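Local structure of trans-4-hydroxy-L-proline dehydratase (Clostridioides difficile 70-100-2010, 6VXC) at residues V688-K696 and G719-F727. The protein uses a glycyl radical to dehydrate trans-4-hydroxy-L-proline to (S)-1-pyrroline-5-carboxylate in the anaerobic breakdown of hydroxyproline. Residues are numbered along the deposited sequence; the frame is centred on the assembly and turned at random.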
ATOM      1  N   VAL A 688       4.650   9.927  16.461  1.00 12.31           N
ATOM      2  CA  VAL A 688       3.237  10.034  16.832  1.00 12.73           C
ATOM      3  C   VAL A 688       2.625   8.630  16.809  1.00 12.52           C
ATOM      4  O   VAL A 688       3.286   7.657  16.425  1.00 11.63           O
ATOM      5  CB  VAL A 688       2.455  11.027  15.936  1.00  9.88           C
ATOM      6  CG1 VAL A 688       3.033  12.440  16.063  1.00 10.06           C
ATOM      7  CG2 VAL A 688       2.478  10.613  14.450  1.00 10.60           C
ATOM      8  N   SER A 689       1.380   8.510  17.260  1.00 12.21           N
ATOM      9  CA  SER A 689       0.731   7.204  17.319  1.00 12.01           C
ATOM     10  C   SER A 689       0.544   6.642  15.912  1.00 11.91           C
ATOM     11  O   SER A 689       0.408   7.388  14.943  1.00 12.21           O
ATOM     12  CB  SER A 689      -0.628   7.321  18.010  1.00 11.93           C
ATOM     13  OG  SER A 689      -1.437   8.316  17.382  1.00 12.54           O
ATOM     14  N   GLU A 690       0.522   5.307  15.807  1.00 13.54           N
ATOM     15  CA  GLU A 690       0.373   4.592  14.540  1.00 11.68           C
ATOM     16  C   GLU A 690      -1.071   4.145  14.315  1.00 12.83           C
ATOM     17  O   GLU A 690      -1.747   3.692  15.242  1.00 17.46           O
ATOM     18  CB  GLU A 690       1.334   3.390  14.468  1.00 11.25           C
ATOM     19  CG  GLU A 690       1.598   2.684  15.791  1.00 16.15           C
ATOM     20  CD  GLU A 690       0.532   1.694  16.244  1.00 15.34           C
ATOM     21  OE1 GLU A 690      -0.289   1.243  15.419  1.00 19.35           O
ATOM     22  OE2 GLU A 690       0.505   1.394  17.458  1.00 18.92           O
ATOM     23  N   GLY A 691      -1.534   4.278  13.074  1.00 12.80           N
ATOM     24  CA  GLY A 691      -2.905   3.934  12.722  1.00 12.22           C
ATOM     25  C   GLY A 691      -3.899   4.647  13.612  1.00 14.57           C
ATOM     26  O   GLY A 691      -3.717   5.812  13.957  1.00 14.15           O
ATOM     27  N   ILE A 692      -4.951   3.934  14.018  1.00 12.97           N
ATOM     28  CA  ILE A 692      -5.882   4.420  15.032  1.00  9.88           C
ATOM     29  C   ILE A 692      -5.574   3.805  16.396  1.00 11.69           C
ATOM     30  O   ILE A 692      -6.427   3.806  17.292  1.00 13.93           O
ATOM     31  CB  ILE A 692      -7.353   4.181  14.639  1.00 10.70           C
ATOM     32  CG1 ILE A 692      -7.665   2.674  14.578  1.00 10.58           C
ATOM     33  CG2 ILE A 692      -7.720   4.957  13.358  1.00 10.65           C
ATOM     34  CD1 ILE A 692      -9.136   2.339  14.506  1.00  9.40           C
ATOM     35  N   SER A 693      -4.362   3.297  16.573  1.00 11.64           N
ATOM     36  CA  SER A 693      -3.962   2.664  17.815  1.00 10.79           C
ATOM     37  C   SER A 693      -3.821   3.712  18.918  1.00 12.47           C
ATOM     38  O   SER A 693      -3.685   4.903  18.641  1.00 13.27           O
ATOM     39  CB  SER A 693      -2.622   1.942  17.642  1.00 10.94           C
ATOM     40  OG  SER A 693      -2.612   1.077  16.514  1.00 12.09           O
ATOM     41  N   PRO A 694      -3.837   3.285  20.178  1.00 11.03           N
ATOM     42  CA  PRO A 694      -3.589   4.219  21.286  1.00 10.36           C
ATOM     43  C   PRO A 694      -2.165   4.758  21.270  1.00 12.49           C
ATOM     44  O   PRO A 694      -1.251   4.168  20.696  1.00 14.44           O
ATOM     45  CB  PRO A 694      -3.825   3.368  22.535  1.00  8.99           C
ATOM     46  CG  PRO A 694      -4.619   2.165  22.056  1.00 11.54           C
ATOM     47  CD  PRO A 694      -4.182   1.933  20.641  1.00 11.02           C
ATOM     48  N   GLU A 695      -1.991   5.898  21.934  1.00 13.46           N
ATOM     49  CA  GLU A 695      -0.675   6.469  22.174  1.00 14.28           C
ATOM     50  C   GLU A 695       0.141   5.553  23.088  1.00 14.24           C
ATOM     51  O   GLU A 695      -0.396   4.703  23.796  1.00 16.28           O
ATOM     52  CB  GLU A 695      -0.793   7.858  22.816  1.00 15.53           C
ATOM     53  CG  GLU A 695      -0.471   9.043  21.896  1.00 16.12           C
ATOM     54  CD  GLU A 695       1.033   9.287  21.725  1.00 21.47           C
ATOM     55  OE1 GLU A 695       1.826   8.364  22.000  1.00 23.49           O
ATOM     56  OE2 GLU A 695       1.420  10.403  21.320  1.00 17.48           O
ATOM     57  N   LYS A 696       1.451   5.781  23.101  1.00 19.07           N
ATOM     58  CA  LYS A 696       2.353   4.994  23.937  1.00 17.57           C
ATOM     59  C   LYS A 696       1.977   5.133  25.404  1.00 17.54           C
ATOM     60  O   LYS A 696       1.925   6.243  25.938  1.00 18.71           O
ATOM     61  CB  LYS A 696       3.793   5.438  23.705  1.00 12.85           C
ATOM     62  CG  LYS A 696       4.283   5.128  22.303  1.00 16.35           C
ATOM     63  CD  LYS A 696       4.308   3.623  22.074  1.00 19.25           C
ATOM     64  CE  LYS A 696       4.713   3.250  20.650  1.00 15.81           C
ATOM     65  NZ  LYS A 696       3.578   3.425  19.701  1.00 16.72           N
ATOM     66  N   GLY A 719     -12.426   4.931   3.958  1.00 10.40           N
ATOM     67  CA  GLY A 719     -11.914   3.904   3.079  1.00  7.60           C
ATOM     68  C   GLY A 719     -10.930   2.999   3.796  1.00 10.19           C
ATOM     69  O   GLY A 719      -9.996   2.482   3.175  1.00 13.12           O
ATOM     70  N   GLY A 720     -11.085   2.852   5.118  1.00 10.04           N
ATOM     71  CA  GLY A 720     -10.255   1.946   5.885  1.00  8.81           C
ATOM     72  C   GLY A 720      -9.480   2.592   7.026  1.00 12.66           C
ATOM     73  O   GLY A 720      -9.026   3.735   6.912  1.00 12.59           O
ATOM     74  N   THR A 721      -9.314   1.854   8.127  1.00 11.04           N
ATOM     75  CA  THR A 721      -8.549   2.288   9.289  1.00  9.83           C
ATOM     76  C   THR A 721      -7.634   1.149   9.728  1.00 11.65           C
ATOM     77  O   THR A 721      -7.960  -0.028   9.538  1.00 12.03           O
ATOM     78  CB  THR A 721      -9.446   2.663  10.470  1.00 10.37           C
ATOM     79  OG1 THR A 721     -10.173   1.502  10.886  1.00 11.23           O
ATOM     80  CG2 THR A 721     -10.416   3.802  10.106  1.00 11.38           C
ATOM     81  N   LEU A 722      -6.517   1.498  10.363  1.00  9.69           N
ATOM     82  CA  LEU A 722      -5.487   0.527  10.706  1.00 10.11           C
ATOM     83  C   LEU A 722      -5.350   0.421  12.224  1.00  9.52           C
ATOM     84  O   LEU A 722      -5.059   1.414  12.894  1.00 10.62           O
ATOM     85  CB  LEU A 722      -4.162   0.930  10.071  1.00  9.40           C
ATOM     86  CG  LEU A 722      -3.078  -0.140  10.057  1.00  9.67           C
ATOM     87  CD1 LEU A 722      -2.108   0.174   8.919  1.00 10.48           C
ATOM     88  CD2 LEU A 722      -2.356  -0.217  11.380  1.00 11.20           C
ATOM     89  N   LEU A 723      -5.530  -0.778  12.767  1.00  9.89           N
ATOM     90  CA  LEU A 723      -5.369  -1.003  14.205  1.00  7.83           C
ATOM     91  C   LEU A 723      -4.332  -2.091  14.457  1.00  9.63           C
ATOM     92  O   LEU A 723      -4.551  -3.247  14.089  1.00 10.86           O
ATOM     93  CB  LEU A 723      -6.699  -1.377  14.871  1.00  9.05           C
ATOM     94  CG  LEU A 723      -6.606  -1.762  16.367  1.00  9.48           C
ATOM     95  CD1 LEU A 723      -6.012  -0.624  17.189  1.00  9.12           C
ATOM     96  CD2 LEU A 723      -7.960  -2.146  16.940  1.00  8.63           C
ATOM     97  N   ASN A 724      -3.228  -1.722  15.125  1.00  9.64           N
ATOM     98  CA  ASN A 724      -2.237  -2.655  15.658  1.00  9.67           C
ATOM     99  C   ASN A 724      -2.580  -3.021  17.095  1.00  9.40           C
ATOM    100  O   ASN A 724      -2.905  -2.151  17.904  1.00 11.25           O
ATOM    101  CB  ASN A 724      -0.834  -2.050  15.685  1.00  9.36           C
ATOM    102  CG  ASN A 724      -0.139  -2.092  14.365  1.00 10.87           C
ATOM    103  OD1 ASN A 724       0.382  -1.070  13.891  1.00 16.54           O
ATOM    104  ND2 ASN A 724      -0.127  -3.252  13.749  1.00 10.61           N
ATOM    105  N   GLN A 725      -2.489  -4.310  17.412  1.00 10.04           N
ATOM    106  CA  GLN A 725      -2.528  -4.788  18.789  1.00  8.08           C
ATOM    107  C   GLN A 725      -1.423  -5.815  18.978  1.00 10.19           C
ATOM    108  O   GLN A 725      -0.972  -6.448  18.022  1.00 12.00           O
ATOM    109  CB  GLN A 725      -3.896  -5.379  19.164  1.00  9.99           C
ATOM    110  CG  GLN A 725      -5.017  -4.343  19.444  1.00  8.57           C
ATOM    111  CD  GLN A 725      -4.759  -3.504  20.694  1.00  9.70           C
ATOM    112  OE1 GLN A 725      -5.010  -3.949  21.810  1.00 11.90           O
ATOM    113  NE2 GLN A 725      -4.273  -2.280  20.507  1.00 12.05           N
ATOM    114  N   ARG A 726      -0.975  -5.949  20.222  1.00 11.21           N
ATOM    115  CA  ARG A 726       0.159  -6.786  20.575  1.00 12.04           C
ATOM    116  C   ARG A 726      -0.182  -7.602  21.816  1.00 11.99           C
ATOM    117  O   ARG A 726      -0.743  -7.067  22.772  1.00 15.19           O
ATOM    118  CB  ARG A 726       1.400  -5.922  20.815  1.00 13.68           C
ATOM    119  CG  ARG A 726       2.541  -6.654  21.436  1.00 13.93           C
ATOM    120  CD  ARG A 726       3.604  -5.706  21.933  1.00 13.98           C
ATOM    121  NE  ARG A 726       4.519  -6.423  22.808  1.00 14.69           N
ATOM    122  CZ  ARG A 726       5.480  -5.864  23.528  1.00 17.13           C
ATOM    123  NH1 ARG A 726       5.678  -4.553  23.493  1.00 15.81           N
ATOM    124  NH2 ARG A 726       6.248  -6.635  24.283  1.00 21.58           N
ATOM    125  N   PHE A 727       0.167  -8.887  21.808  1.00 14.72           N
ATOM    126  CA  PHE A 727      -0.128  -9.782  22.920  1.00 14.39           C
ATOM    127  C   PHE A 727       1.146 -10.388  23.483  1.00 13.66           C
ATOM    128  O   PHE A 727       2.069 -10.733  22.741  1.00 13.79           O
ATOM    129  CB  PHE A 727      -1.046 -10.921  22.499  1.00 13.07           C
ATOM    130  CG  PHE A 727      -2.407 -10.470  22.140  1.00 18.08           C
ATOM    131  CD1 PHE A 727      -3.228  -9.899  23.088  1.00 21.51           C
ATOM    132  CD2 PHE A 727      -2.881 -10.630  20.855  1.00 23.95           C
ATOM    133  CE1 PHE A 727      -4.485  -9.461  22.748  1.00 22.05           C
ATOM    134  CE2 PHE A 727      -4.143 -10.209  20.521  1.00 23.75           C
ATOM    135  CZ  PHE A 727      -4.935  -9.618  21.467  1.00 20.22           C
TER
HETATM  136  O   HOH W   1      -0.591  -0.379  18.787  1.00 14.67           O
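Ile692 N donates to Leu722 O in a short, nearly straight hydrogen bond (2.8 Å, 169° at the hydrogen), and Gly691 CA adds a CH...O contact to the same carbonyl oxygen. One residue on from Ile692 and two on from Leu722, Ser693 OG accepts the backbone N-H of Asn724 at 3.2 Å. That hydroxyl gives its own proton to Glu690 OE1 (2.6 Å), on the syn side but 35° out of the carboxylate plane. Two bonds thus hold the serine hydroxyl and link the carboxylate to the strand backbone; chi1 of -51°, with OG anti to the carbonyl carbon, turns it to both partners. Glu690 bends at chi2 to bring OE1 within 3.3 Å of Asn724 CB, while a water donates to Glu690 OE2 and Asn724 O, a water-mediated link between the two segments. On the other flank, CG1 of Ile692 packs against CB of Leu723 at 4.2 Å, and its CD1 and CG2 both lie 4.1 Å from CB of Thr721, whose hydroxyl is bonded to His715. Cys710 of helix 703-711 touches both Ile692 and Leu723. What presents the donors is a type II' beta turn from Glu690 to Ser693, closed by Ser693 N to Glu690 O at 3.0 Å. Gly691 takes its second position with positive phi, its CA held 3.3 Å from Leu722 O. The turn docks against Leu722 to Asn724, where the chain leads into strand 724-726, outermost within this chain in its mixed sheet. Both segments fall in the glycine-radical family region, and the Leu722 side chain approaches Cys454, probably the radical cysteine of this glycyl radical enzyme's active site.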